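PDB 6JYZ: putative secreted endoglycosylceramidase from Rhodococcus hoagii, which probably hydrolyses O-glycosidic bonds of glycolipids, acting as an endogalactosylceramidase that frees the galactose-linked glycan from ceramide. Local coordinates for residues A[124-129]-A[219-224]; A[86-91]-A[152-157]; A[178-183]-A[225-230]; A[267-272]-A[290-295]. All blocks are in the same frame, centred on the assembly; numbering follows the deposited sequence.

Contact 1 of 4, residues A[124-129]-A[219-224]; sequences MHQDAW and LLNEPN
Met124 and His125 run beside Leu220 and Asn221 where strand 119-124 ends at Met124 and the parallel strand 214-218 has just ended; the touching parts of the two segments lie 8° from parallel. Asn221 N donates a fairly straight hydrogen bond of 2.9 Å to Met124 O, and Leu220 CA adds a CA-H...O contact to that same oxygen. The side chain of Asn221 then reaches across: with CG anti to the backbone N (chi1 178°), its amide lies flat over one face of the His125 imidazole, planes 18° apart. Asn221 ND2 sits 3.3 Å from His125 NE2 without bonding to it and instead donates in the carbonyl plane to Gln126 O at 2.8 Å. Arg83 engages Asn221 OD1, so both ends of the amide are held and its rotation is fixed. Were His125 an alanine, the Asn221 amide would probably lose the flat ring it lies on, and Asp152 OD2 its bond to the imidazole ND1. Gln126 CG packs 4.0 Å from Leu220 CD1. Water 1 lies 2.8 Å from both Asp127 OD1 and Glu222 OE1, while Glu222 OE2 bonds to His292 and Ser269. Asn221-Glu222-Pro223 is the Asn-Glu-Pro sequence of glycosyl hydrolase family 5; the contact fixes the buried asparagine amide immediately before the glutamate.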
# COMPACT_ATOMS: atom_id res chain seq x y z
N MET A 124 1.72 2.87 -7.96
CA MET A 124 1.09 2.87 -9.28
C MET A 124 -0.00 1.83 -9.23
O MET A 124 0.26 0.62 -9.42
CB MET A 124 2.16 2.56 -10.33
CG MET A 124 1.71 2.83 -11.76
SD MET A 124 1.51 4.63 -12.14
CE MET A 124 3.21 5.18 -12.08
N HIS A 125 -1.20 2.26 -8.91
CA HIS A 125 -2.26 1.35 -8.51
C HIS A 125 -3.08 0.93 -9.71
O HIS A 125 -3.30 1.66 -10.67
CB HIS A 125 -3.18 2.03 -7.48
CG HIS A 125 -3.88 1.04 -6.58
ND1 HIS A 125 -5.16 0.53 -6.70
CD2 HIS A 125 -3.27 0.45 -5.52
CE1 HIS A 125 -5.27 -0.36 -5.64
NE2 HIS A 125 -4.17 -0.40 -4.96
N GLN A 126 -3.66 -0.26 -9.64
CA GLN A 126 -4.62 -0.75 -10.65
C GLN A 126 -5.42 -1.85 -9.97
O GLN A 126 -4.92 -2.52 -9.05
CB GLN A 126 -3.89 -1.29 -11.90
CG GLN A 126 -3.01 -2.52 -11.66
CD GLN A 126 -3.74 -3.84 -11.56
OE1 GLN A 126 -3.26 -4.81 -10.85
NE2 GLN A 126 -4.82 -3.98 -12.21
N ASP A 127 -6.63 -2.04 -10.44
CA ASP A 127 -7.34 -3.30 -10.18
C ASP A 127 -7.90 -3.74 -11.52
O ASP A 127 -8.45 -2.92 -12.26
CB ASP A 127 -8.55 -3.12 -9.24
CG ASP A 127 -8.17 -2.50 -7.92
OD1 ASP A 127 -7.66 -3.24 -7.05
OD2 ASP A 127 -8.39 -1.28 -7.74
N ALA A 128 -7.78 -5.03 -11.85
CA ALA A 128 -8.36 -5.53 -13.09
C ALA A 128 -7.96 -4.65 -14.27
O ALA A 128 -8.77 -4.34 -15.14
CB ALA A 128 -9.88 -5.68 -13.00
N TRP A 129 -6.66 -4.29 -14.27
CA TRP A 129 -6.03 -3.54 -15.38
C TRP A 129 -6.40 -2.05 -15.44
O TRP A 129 -5.45 -1.24 -15.49
CB TRP A 129 -6.24 -4.22 -16.76
CG TRP A 129 -5.56 -3.42 -17.85
CD1 TRP A 129 -6.21 -2.59 -18.73
CD2 TRP A 129 -4.15 -3.31 -18.10
NE1 TRP A 129 -5.25 -2.02 -19.54
CE2 TRP A 129 -3.98 -2.39 -19.16
CE3 TRP A 129 -3.01 -3.88 -17.51
CZ2 TRP A 129 -2.72 -2.02 -19.62
CZ3 TRP A 129 -1.76 -3.49 -17.97
CH2 TRP A 129 -1.64 -2.55 -19.00
N LEU A 219 6.00 -0.31 -7.61
CA LEU A 219 6.07 -0.22 -9.06
C LEU A 219 4.79 -0.55 -9.79
O LEU A 219 4.46 0.10 -10.78
CB LEU A 219 7.20 -1.12 -9.56
CG LEU A 219 8.57 -0.74 -9.03
CD1 LEU A 219 9.61 -1.77 -9.55
CD2 LEU A 219 8.97 0.67 -9.49
N LEU A 220 4.05 -1.56 -9.30
CA LEU A 220 2.72 -1.81 -9.85
C LEU A 220 1.93 -2.59 -8.82
O LEU A 220 2.42 -3.66 -8.34
CB LEU A 220 2.80 -2.60 -11.16
CG LEU A 220 1.47 -2.85 -11.89
CD1 LEU A 220 0.78 -1.54 -12.25
CD2 LEU A 220 1.73 -3.68 -13.11
N ASN A 221 0.75 -2.12 -8.49
CA ASN A 221 -0.07 -2.84 -7.51
C ASN A 221 -0.53 -4.16 -8.12
O ASN A 221 -0.97 -4.19 -9.29
CB ASN A 221 -1.32 -2.03 -7.25
CG ASN A 221 -2.24 -2.76 -6.29
OD1 ASN A 221 -1.85 -2.99 -5.13
ND2 ASN A 221 -3.43 -3.11 -6.70
N GLU A 222 -0.49 -5.22 -7.32
CA GLU A 222 -1.05 -6.57 -7.61
C GLU A 222 -0.97 -6.90 -9.09
O GLU A 222 -2.01 -7.20 -9.73
CB GLU A 222 -2.47 -6.67 -7.08
CG GLU A 222 -2.50 -6.53 -5.57
CD GLU A 222 -3.81 -6.89 -4.90
OE1 GLU A 222 -4.83 -6.95 -5.60
OE2 GLU A 222 -3.85 -7.01 -3.64
N PRO A 223 0.24 -7.01 -9.66
CA PRO A 223 0.30 -7.31 -11.10
C PRO A 223 -0.42 -8.63 -11.40
O PRO A 223 -0.16 -9.63 -10.73
CB PRO A 223 1.79 -7.39 -11.39
CG PRO A 223 2.42 -6.59 -10.29
CD PRO A 223 1.56 -6.81 -9.05
N ASN A 224 -1.33 -8.62 -12.37
CA ASN A 224 -2.03 -9.86 -12.63
C ASN A 224 -1.15 -10.82 -13.45
O ASN A 224 -0.21 -10.38 -14.14
CB ASN A 224 -3.34 -9.62 -13.38
CG ASN A 224 -4.43 -8.92 -12.58
OD1 ASN A 224 -4.19 -8.26 -11.47
ND2 ASN A 224 -5.62 -8.96 -13.06
O HOH W 1 -5.94 -5.36 -7.65

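Contact 2 of 4, residues A[86-91]-A[152-157]; sequences IAWSAL and DGAPEW
Trp88 and Ser89 open the short helix 88-91, which follows strand 81-86 of the (beta/alpha)8 barrel of glycosyl hydrolase family 5, and they pack on residues 153-157 of the long loop beyond strand 119-124. Ala87 takes the N-cap position, its O receiving both Ala90 N and Leu91 N. The indole of Trp88, swung out with CG anti to the backbone N (chi1 179°), is the large bump, and Ala154, Pro155 and Trp157 of the loop pack against it. Over one indole face comes the ring of Pro155, whose CD stands 3.8 Å from the centroid of the Trp88 five-membered ring, only 17° off its normal. Ala154 CB comes obliquely against the six-membered ring, 3.6 Å from Trp88 CE3. Past the proline, Trp88 CZ2 meets Trp157 CH2 at 4.1 Å, the two indole planes nearly perpendicular; Pro155 CG also lies over a face of Trp157, so the proline is wedged between both tryptophans. Glu92 receives both indole N-H groups, Trp88 NE1 at its carboxylate and Trp157 NE1 at its backbone O. With an alanine at Trp88, Pro155 CD and Ala154 CB would probably face a gap, and the Glu92 carboxylate would lose a donor. On the other flank Ser89 CB nestles 3.6 Å from Pro155 N, and Ser89 OG bonds to Asp52 OD2. Ser89 N donates to Gly153 O at 2.9 Å, nearly along the C=O axis, and water 2 donates to Ser89 OG while accepting from Gly153 N, each at 2.7 Å.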
# COMPACT_ATOMS: atom_id res chain seq x y z
N ILE A 86 -2.07 6.01 -6.85
CA ILE A 86 -2.11 6.92 -8.00
C ILE A 86 -2.31 6.13 -9.28
O ILE A 86 -2.20 4.90 -9.30
CB ILE A 86 -0.86 7.79 -8.08
CG1 ILE A 86 0.40 6.97 -8.33
CG2 ILE A 86 -0.71 8.66 -6.80
CD1 ILE A 86 1.66 7.79 -8.62
N ALA A 87 -2.66 6.81 -10.38
CA ALA A 87 -3.10 6.14 -11.61
C ALA A 87 -2.26 6.51 -12.80
O ALA A 87 -2.14 7.71 -13.16
CB ALA A 87 -4.55 6.52 -11.89
N TRP A 88 -1.78 5.49 -13.48
CA TRP A 88 -1.14 5.70 -14.77
C TRP A 88 -2.07 6.46 -15.71
O TRP A 88 -1.60 7.38 -16.45
CB TRP A 88 -0.78 4.31 -15.34
CG TRP A 88 -0.11 4.32 -16.70
CD1 TRP A 88 0.49 5.37 -17.38
CD2 TRP A 88 0.03 3.15 -17.52
NE1 TRP A 88 0.99 4.90 -18.56
CE2 TRP A 88 0.72 3.57 -18.68
CE3 TRP A 88 -0.37 1.80 -17.37
CZ2 TRP A 88 1.03 2.67 -19.71
CZ3 TRP A 88 -0.04 0.91 -18.40
CH2 TRP A 88 0.64 1.33 -19.54
N SER A 89 -3.36 6.19 -15.70
CA SER A 89 -4.28 6.85 -16.60
C SER A 89 -4.30 8.35 -16.38
O SER A 89 -4.59 9.07 -17.35
CB SER A 89 -5.68 6.28 -16.50
OG SER A 89 -6.16 6.52 -15.18
N ALA A 90 -4.06 8.82 -15.18
CA ALA A 90 -4.06 10.29 -14.92
C ALA A 90 -2.69 10.84 -15.20
O ALA A 90 -2.58 11.99 -15.64
CB ALA A 90 -4.47 10.51 -13.48
N LEU A 91 -1.60 10.11 -15.04
CA LEU A 91 -0.29 10.63 -15.34
C LEU A 91 -0.13 10.74 -16.85
O LEU A 91 0.54 11.69 -17.35
CB LEU A 91 0.80 9.69 -14.83
CG LEU A 91 0.94 9.71 -13.31
CD1 LEU A 91 1.64 8.43 -12.79
CD2 LEU A 91 1.71 10.97 -12.84
N ASP A 152 -9.58 0.71 -12.33
CA ASP A 152 -8.59 1.80 -12.21
C ASP A 152 -7.27 1.24 -12.64
O ASP A 152 -7.02 0.03 -12.46
CB ASP A 152 -8.51 2.34 -10.77
CG ASP A 152 -8.12 1.27 -9.77
OD1 ASP A 152 -8.97 0.30 -9.60
OD2 ASP A 152 -7.07 1.34 -9.17
N GLY A 153 -6.39 2.11 -13.18
CA GLY A 153 -5.06 1.68 -13.60
C GLY A 153 -4.70 2.33 -14.91
O GLY A 153 -4.42 3.55 -14.97
N ALA A 154 -4.67 1.53 -15.96
CA ALA A 154 -4.15 1.98 -17.23
C ALA A 154 -5.15 2.80 -18.03
O ALA A 154 -6.34 2.58 -18.00
CB ALA A 154 -3.78 0.73 -18.02
N PRO A 155 -4.63 3.76 -18.83
CA PRO A 155 -5.52 4.54 -19.71
C PRO A 155 -6.06 3.70 -20.86
O PRO A 155 -5.57 2.61 -21.19
CB PRO A 155 -4.57 5.63 -20.25
CG PRO A 155 -3.18 5.03 -20.19
CD PRO A 155 -3.19 4.12 -18.94
N GLU A 156 -7.11 4.26 -21.49
CA GLU A 156 -7.79 3.52 -22.54
C GLU A 156 -6.85 3.20 -23.70
O GLU A 156 -6.89 2.10 -24.25
CB GLU A 156 -9.00 4.32 -22.99
CG GLU A 156 -9.95 3.53 -23.92
CD GLU A 156 -11.21 4.29 -24.28
OE1 GLU A 156 -11.22 5.53 -24.18
OE2 GLU A 156 -12.18 3.63 -24.57
N TRP A 157 -6.01 4.17 -24.08
CA TRP A 157 -5.14 3.98 -25.23
C TRP A 157 -4.16 2.83 -25.02
O TRP A 157 -3.61 2.27 -25.98
CB TRP A 157 -4.39 5.30 -25.59
CG TRP A 157 -3.46 5.79 -24.49
CD1 TRP A 157 -3.76 6.76 -23.55
CD2 TRP A 157 -2.12 5.32 -24.21
NE1 TRP A 157 -2.67 6.96 -22.74
CE2 TRP A 157 -1.68 6.05 -23.07
CE3 TRP A 157 -1.25 4.38 -24.79
CZ2 TRP A 157 -0.43 5.80 -22.49
CZ3 TRP A 157 0.03 4.19 -24.26
CH2 TRP A 157 0.39 4.89 -23.09
O HOH W 2 -7.21 4.63 -13.54

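Contact 3 of 4, residues A[178-183]-A[225-230]; sequences AVARAF and PGLRDP
A type II' beta turn, Pro225 to Arg228, lays its Gly226-Leu227 corner against Ala180, Arg181 and Phe183 of helix 177-187. Gly226, at the first corner position with positive phi, comes closest: its CA makes a CA-H...O contact with Ala180 O at 3.4 Å and lies 3.7 Å from Phe183 CB. A CB here would lie against Phe183 C and Ala180 O. Leu227, its CG beside the backbone N and anti to the carbonyl carbon (chi1 -62°), brings both methyls to the helix, CD2 resting 3.8 Å from Ala180 CB and CD1 3.9 Å from Arg181 CD. No hydrogen bond joins the two segments, although Leu227 N bonds to Gln184 OE1, next along the helix. The turn's own bond, Arg228 N to Pro225 O, is weak at 3.3 Å; Arg228 NH1 also donates to Leu227 O, from above the carbonyl plane. The guanidinium of Arg181 forms a salt bridge with Glu190. This partly exposed packing holds the link from strand 214-218 to helix 230-251 against helix 177-187; Asp229 caps helix 230-251 at Phe231 N and Ala232 N, and inward the Phe183 ring meets Trp129 edge-to-face.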
# COMPACT_ATOMS: atom_id res chain seq x y z
N ALA A 178 -10.72 -10.36 -21.01
CA ALA A 178 -10.20 -9.08 -21.47
C ALA A 178 -9.09 -8.55 -20.57
O ALA A 178 -8.10 -8.00 -21.06
CB ALA A 178 -11.33 -8.07 -21.51
N VAL A 179 -9.28 -8.70 -19.24
CA VAL A 179 -8.27 -8.17 -18.31
C VAL A 179 -7.01 -8.97 -18.47
O VAL A 179 -5.91 -8.39 -18.52
CB VAL A 179 -8.81 -8.28 -16.87
CG1 VAL A 179 -7.73 -7.98 -15.81
CG2 VAL A 179 -10.00 -7.33 -16.70
N ALA A 180 -7.11 -10.30 -18.55
CA ALA A 180 -5.93 -11.12 -18.71
C ALA A 180 -5.18 -10.79 -20.01
O ALA A 180 -3.94 -10.72 -20.04
CB ALA A 180 -6.30 -12.60 -18.64
N ARG A 181 -5.92 -10.59 -21.09
CA ARG A 181 -5.31 -10.31 -22.37
C ARG A 181 -4.63 -8.94 -22.33
O ARG A 181 -3.56 -8.79 -22.87
CB ARG A 181 -6.41 -10.34 -23.46
CG ARG A 181 -5.88 -10.07 -24.87
CD ARG A 181 -4.97 -11.16 -25.37
NE ARG A 181 -4.23 -10.85 -26.61
CZ ARG A 181 -3.05 -10.35 -26.61
NH1 ARG A 181 -2.49 -9.87 -25.50
NH2 ARG A 181 -2.35 -10.31 -27.73
N ALA A 182 -5.27 -7.93 -21.71
CA ALA A 182 -4.67 -6.59 -21.62
C ALA A 182 -3.39 -6.65 -20.81
O ALA A 182 -2.39 -6.00 -21.16
CB ALA A 182 -5.62 -5.60 -21.01
N PHE A 183 -3.36 -7.42 -19.71
CA PHE A 183 -2.12 -7.57 -18.97
C PHE A 183 -1.07 -8.26 -19.81
O PHE A 183 0.12 -7.89 -19.76
CB PHE A 183 -2.31 -8.39 -17.67
CG PHE A 183 -2.50 -7.49 -16.47
CD1 PHE A 183 -1.37 -6.94 -15.89
CD2 PHE A 183 -3.76 -7.25 -15.93
CE1 PHE A 183 -1.55 -6.11 -14.74
CE2 PHE A 183 -3.90 -6.43 -14.82
CZ PHE A 183 -2.81 -5.88 -14.28
N PRO A 225 -1.42 -12.13 -13.45
CA PRO A 225 -0.62 -13.06 -14.24
C PRO A 225 -0.65 -12.84 -15.75
O PRO A 225 0.22 -13.32 -16.45
CB PRO A 225 -1.20 -14.44 -13.84
CG PRO A 225 -1.75 -14.22 -12.47
CD PRO A 225 -2.32 -12.82 -12.52
N GLY A 226 -1.68 -12.13 -16.24
CA GLY A 226 -1.86 -12.08 -17.70
C GLY A 226 -2.32 -13.46 -18.19
O GLY A 226 -3.27 -14.04 -17.67
N LEU A 227 -1.67 -13.89 -19.25
CA LEU A 227 -1.96 -15.21 -19.84
C LEU A 227 -0.90 -16.22 -19.48
O LEU A 227 -0.67 -17.19 -20.22
CB LEU A 227 -2.17 -15.10 -21.36
CG LEU A 227 -3.37 -14.23 -21.75
CD1 LEU A 227 -3.42 -14.06 -23.28
CD2 LEU A 227 -4.67 -14.80 -21.27
N ARG A 228 -0.25 -16.03 -18.34
CA ARG A 228 0.79 -16.95 -17.89
C ARG A 228 0.42 -17.61 -16.58
O ARG A 228 -0.39 -17.12 -15.82
CB ARG A 228 2.13 -16.19 -17.77
CG ARG A 228 2.61 -15.68 -19.12
CD ARG A 228 2.94 -16.77 -20.15
NE ARG A 228 3.36 -16.21 -21.43
CZ ARG A 228 2.54 -15.95 -22.41
NH1 ARG A 228 1.26 -16.17 -22.34
NH2 ARG A 228 3.10 -15.41 -23.53
N ASP A 229 1.02 -18.79 -16.35
CA ASP A 229 0.91 -19.47 -15.05
C ASP A 229 1.73 -18.73 -14.01
O ASP A 229 2.45 -17.76 -14.33
CB ASP A 229 1.45 -20.91 -15.21
CG ASP A 229 2.99 -20.85 -15.08
OD1 ASP A 229 3.64 -20.09 -15.79
OD2 ASP A 229 3.55 -21.53 -14.11
N PRO A 230 1.76 -19.14 -12.75
CA PRO A 230 2.51 -18.40 -11.72
C PRO A 230 3.98 -18.29 -12.01
O PRO A 230 4.56 -17.23 -11.71
CB PRO A 230 2.25 -19.21 -10.45
CG PRO A 230 0.84 -19.73 -10.71
CD PRO A 230 0.88 -20.19 -12.17

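Contact 4 of 4, residues A[267-272]-A[290-295]; sequences LWSAFG and SPHLYS
Buried packing, bridged by waters rather than by direct hydrogen bonds, joins Trp268, Ser269 and Gly272 of the short helix 268-271 and its end to Pro291-Ser295, the loop leaving strand 287-289. Trp268 and Ser269 carry it about equally. The five-membered ring of Trp268 has Pro291 CB 3.4 Å from the centroid, 11° off the normal, while Gly272 O lies over the opposite face, so the indole is sandwiched. At the indole edge, Trp268 CD1 faces His292 O at 3.4 Å. Leu293 CD2 comes obliquely to within 3.9 Å of Trp268 NE1. A bound isopropanol, probably from the crystallisation liquor, lies about 4 Å from the Trp268 side chain. Ser269 CB meets the edge of the Tyr294 ring, at CD2. With OG anti to its own carbonyl carbon (chi1 -61°), Ser269 puts the hydroxyl 3.4 Å from His292 CB, and water 4 links Ser269 OG to His292 N at 2.9 Å each. Water 3 similarly lies between Trp268 O and Tyr294 N. Gly272 has positive phi, and a side chain there would run into Ser295 OG. Polar ends point onward: Ser269 and His292 are both also bonded to the Glu222 carboxylate, and Tyr294 OH to Glu329 OE1. Loops that follow neighbouring parallel strands and gather polar groups around carboxylates such as Glu222 are typical of the C-terminal rim of a (beta/alpha)8 barrel, where enzymes of this fold carry their active sites.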
# COMPACT_ATOMS: atom_id res chain seq x y z
N LEU A 267 -1.93 -13.14 -7.32
CA LEU A 267 -2.28 -14.41 -6.69
C LEU A 267 -1.90 -14.45 -5.23
O LEU A 267 -2.57 -15.14 -4.44
CB LEU A 267 -1.60 -15.58 -7.43
CG LEU A 267 -2.08 -15.71 -8.87
CD1 LEU A 267 -1.24 -16.79 -9.58
CD2 LEU A 267 -3.55 -16.04 -9.01
N TRP A 268 -0.84 -13.77 -4.78
CA TRP A 268 -0.50 -13.80 -3.35
C TRP A 268 -1.66 -13.29 -2.53
O TRP A 268 -1.91 -13.79 -1.41
CB TRP A 268 0.75 -12.93 -3.11
CG TRP A 268 1.35 -13.15 -1.74
CD1 TRP A 268 0.80 -12.84 -0.51
CD2 TRP A 268 2.62 -13.76 -1.48
NE1 TRP A 268 1.67 -13.24 0.50
CE2 TRP A 268 2.77 -13.82 -0.06
CE3 TRP A 268 3.65 -14.24 -2.27
CZ2 TRP A 268 3.92 -14.34 0.53
CZ3 TRP A 268 4.79 -14.77 -1.68
CH2 TRP A 268 4.91 -14.83 -0.28
N SER A 269 -2.41 -12.31 -3.03
CA SER A 269 -3.54 -11.76 -2.30
C SER A 269 -4.71 -12.69 -2.17
O SER A 269 -5.65 -12.33 -1.40
CB SER A 269 -4.03 -10.48 -2.97
OG SER A 269 -2.97 -9.55 -2.95
N ALA A 270 -4.73 -13.81 -2.91
CA ALA A 270 -5.80 -14.81 -2.77
C ALA A 270 -5.32 -16.10 -2.13
O ALA A 270 -6.17 -16.89 -1.68
CB ALA A 270 -6.34 -15.10 -4.16
N PHE A 271 -4.03 -16.36 -2.06
CA PHE A 271 -3.54 -17.64 -1.57
C PHE A 271 -2.57 -17.50 -0.42
O PHE A 271 -2.31 -18.53 0.27
CB PHE A 271 -2.79 -18.40 -2.69
CG PHE A 271 -3.73 -18.83 -3.79
CD1 PHE A 271 -4.55 -19.97 -3.58
CD2 PHE A 271 -4.02 -18.03 -4.88
CE1 PHE A 271 -5.46 -20.35 -4.56
CE2 PHE A 271 -4.98 -18.39 -5.83
CZ PHE A 271 -5.67 -19.57 -5.64
N GLY A 272 -1.96 -16.33 -0.17
CA GLY A 272 -1.03 -16.19 0.92
C GLY A 272 0.38 -16.59 0.56
O GLY A 272 1.27 -16.62 1.41
N SER A 290 6.85 -6.63 -0.94
CA SER A 290 5.58 -6.11 -0.46
C SER A 290 4.41 -6.98 -0.93
O SER A 290 3.54 -6.51 -1.67
CB SER A 290 5.45 -4.68 -0.92
OG SER A 290 4.37 -4.04 -0.27
N PRO A 291 4.30 -8.23 -0.47
CA PRO A 291 3.07 -9.02 -0.64
C PRO A 291 1.97 -8.42 0.21
O PRO A 291 2.23 -7.69 1.19
CB PRO A 291 3.49 -10.40 -0.10
CG PRO A 291 4.45 -10.05 1.02
CD PRO A 291 5.25 -8.88 0.45
N HIS A 292 0.74 -8.67 -0.19
CA HIS A 292 -0.46 -8.23 0.52
C HIS A 292 -0.96 -9.39 1.35
O HIS A 292 -1.28 -10.47 0.83
CB HIS A 292 -1.54 -7.70 -0.43
CG HIS A 292 -1.00 -6.54 -1.22
ND1 HIS A 292 -1.71 -5.99 -2.28
CD2 HIS A 292 0.14 -5.80 -1.06
CE1 HIS A 292 -1.00 -4.94 -2.75
NE2 HIS A 292 0.14 -4.80 -2.05
N LEU A 293 -0.95 -9.18 2.67
CA LEU A 293 -1.14 -10.31 3.62
C LEU A 293 -2.59 -10.47 4.00
O LEU A 293 -3.06 -9.98 5.04
CB LEU A 293 -0.27 -10.09 4.86
CG LEU A 293 1.22 -9.94 4.58
CD1 LEU A 293 2.03 -9.86 5.90
CD2 LEU A 293 1.77 -11.12 3.80
N TYR A 294 -3.34 -11.14 3.12
CA TYR A 294 -4.79 -11.29 3.24
C TYR A 294 -5.22 -12.66 3.78
O TYR A 294 -6.43 -12.94 3.77
CB TYR A 294 -5.47 -10.99 1.89
CG TYR A 294 -5.60 -9.50 1.60
CD1 TYR A 294 -6.29 -8.63 2.44
CD2 TYR A 294 -5.03 -8.92 0.48
CE1 TYR A 294 -6.50 -7.29 2.13
CE2 TYR A 294 -5.21 -7.58 0.13
CZ TYR A 294 -5.95 -6.77 0.97
OH TYR A 294 -6.22 -5.45 0.71
N SER A 295 -4.28 -13.46 4.31
CA SER A 295 -4.64 -14.74 4.91
C SER A 295 -5.65 -14.55 6.03
O SER A 295 -5.51 -13.67 6.89
CB SER A 295 -3.45 -15.49 5.36
OG SER A 295 -2.56 -15.78 4.27
O HOH W 3 -3.04 -13.34 1.17
O HOH W 4 -0.07 -9.66 -2.77

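From the N terminus, residues 86-91, at the end of strand 81-86, meet residues 152-157 to close contact 2. Before that, residues 124-129 have opened contact 1, which closes only at 219-224; the two therefore cross. Contact 3 opens at 178-183, after contact 2 is shut, and closes at 225-230, directly after the last residue of contact 1, so it crosses contact 1 too. Contact 4, between 267-272 and 290-295, follows in series. Contact 1 touches all three others: His125 N reaches Ile86 O, Phe183 packs on Asn224, and contact 4 is met through Glu222. Together they tie loops following successive parallel barrel strands to one another and to helix 177-187.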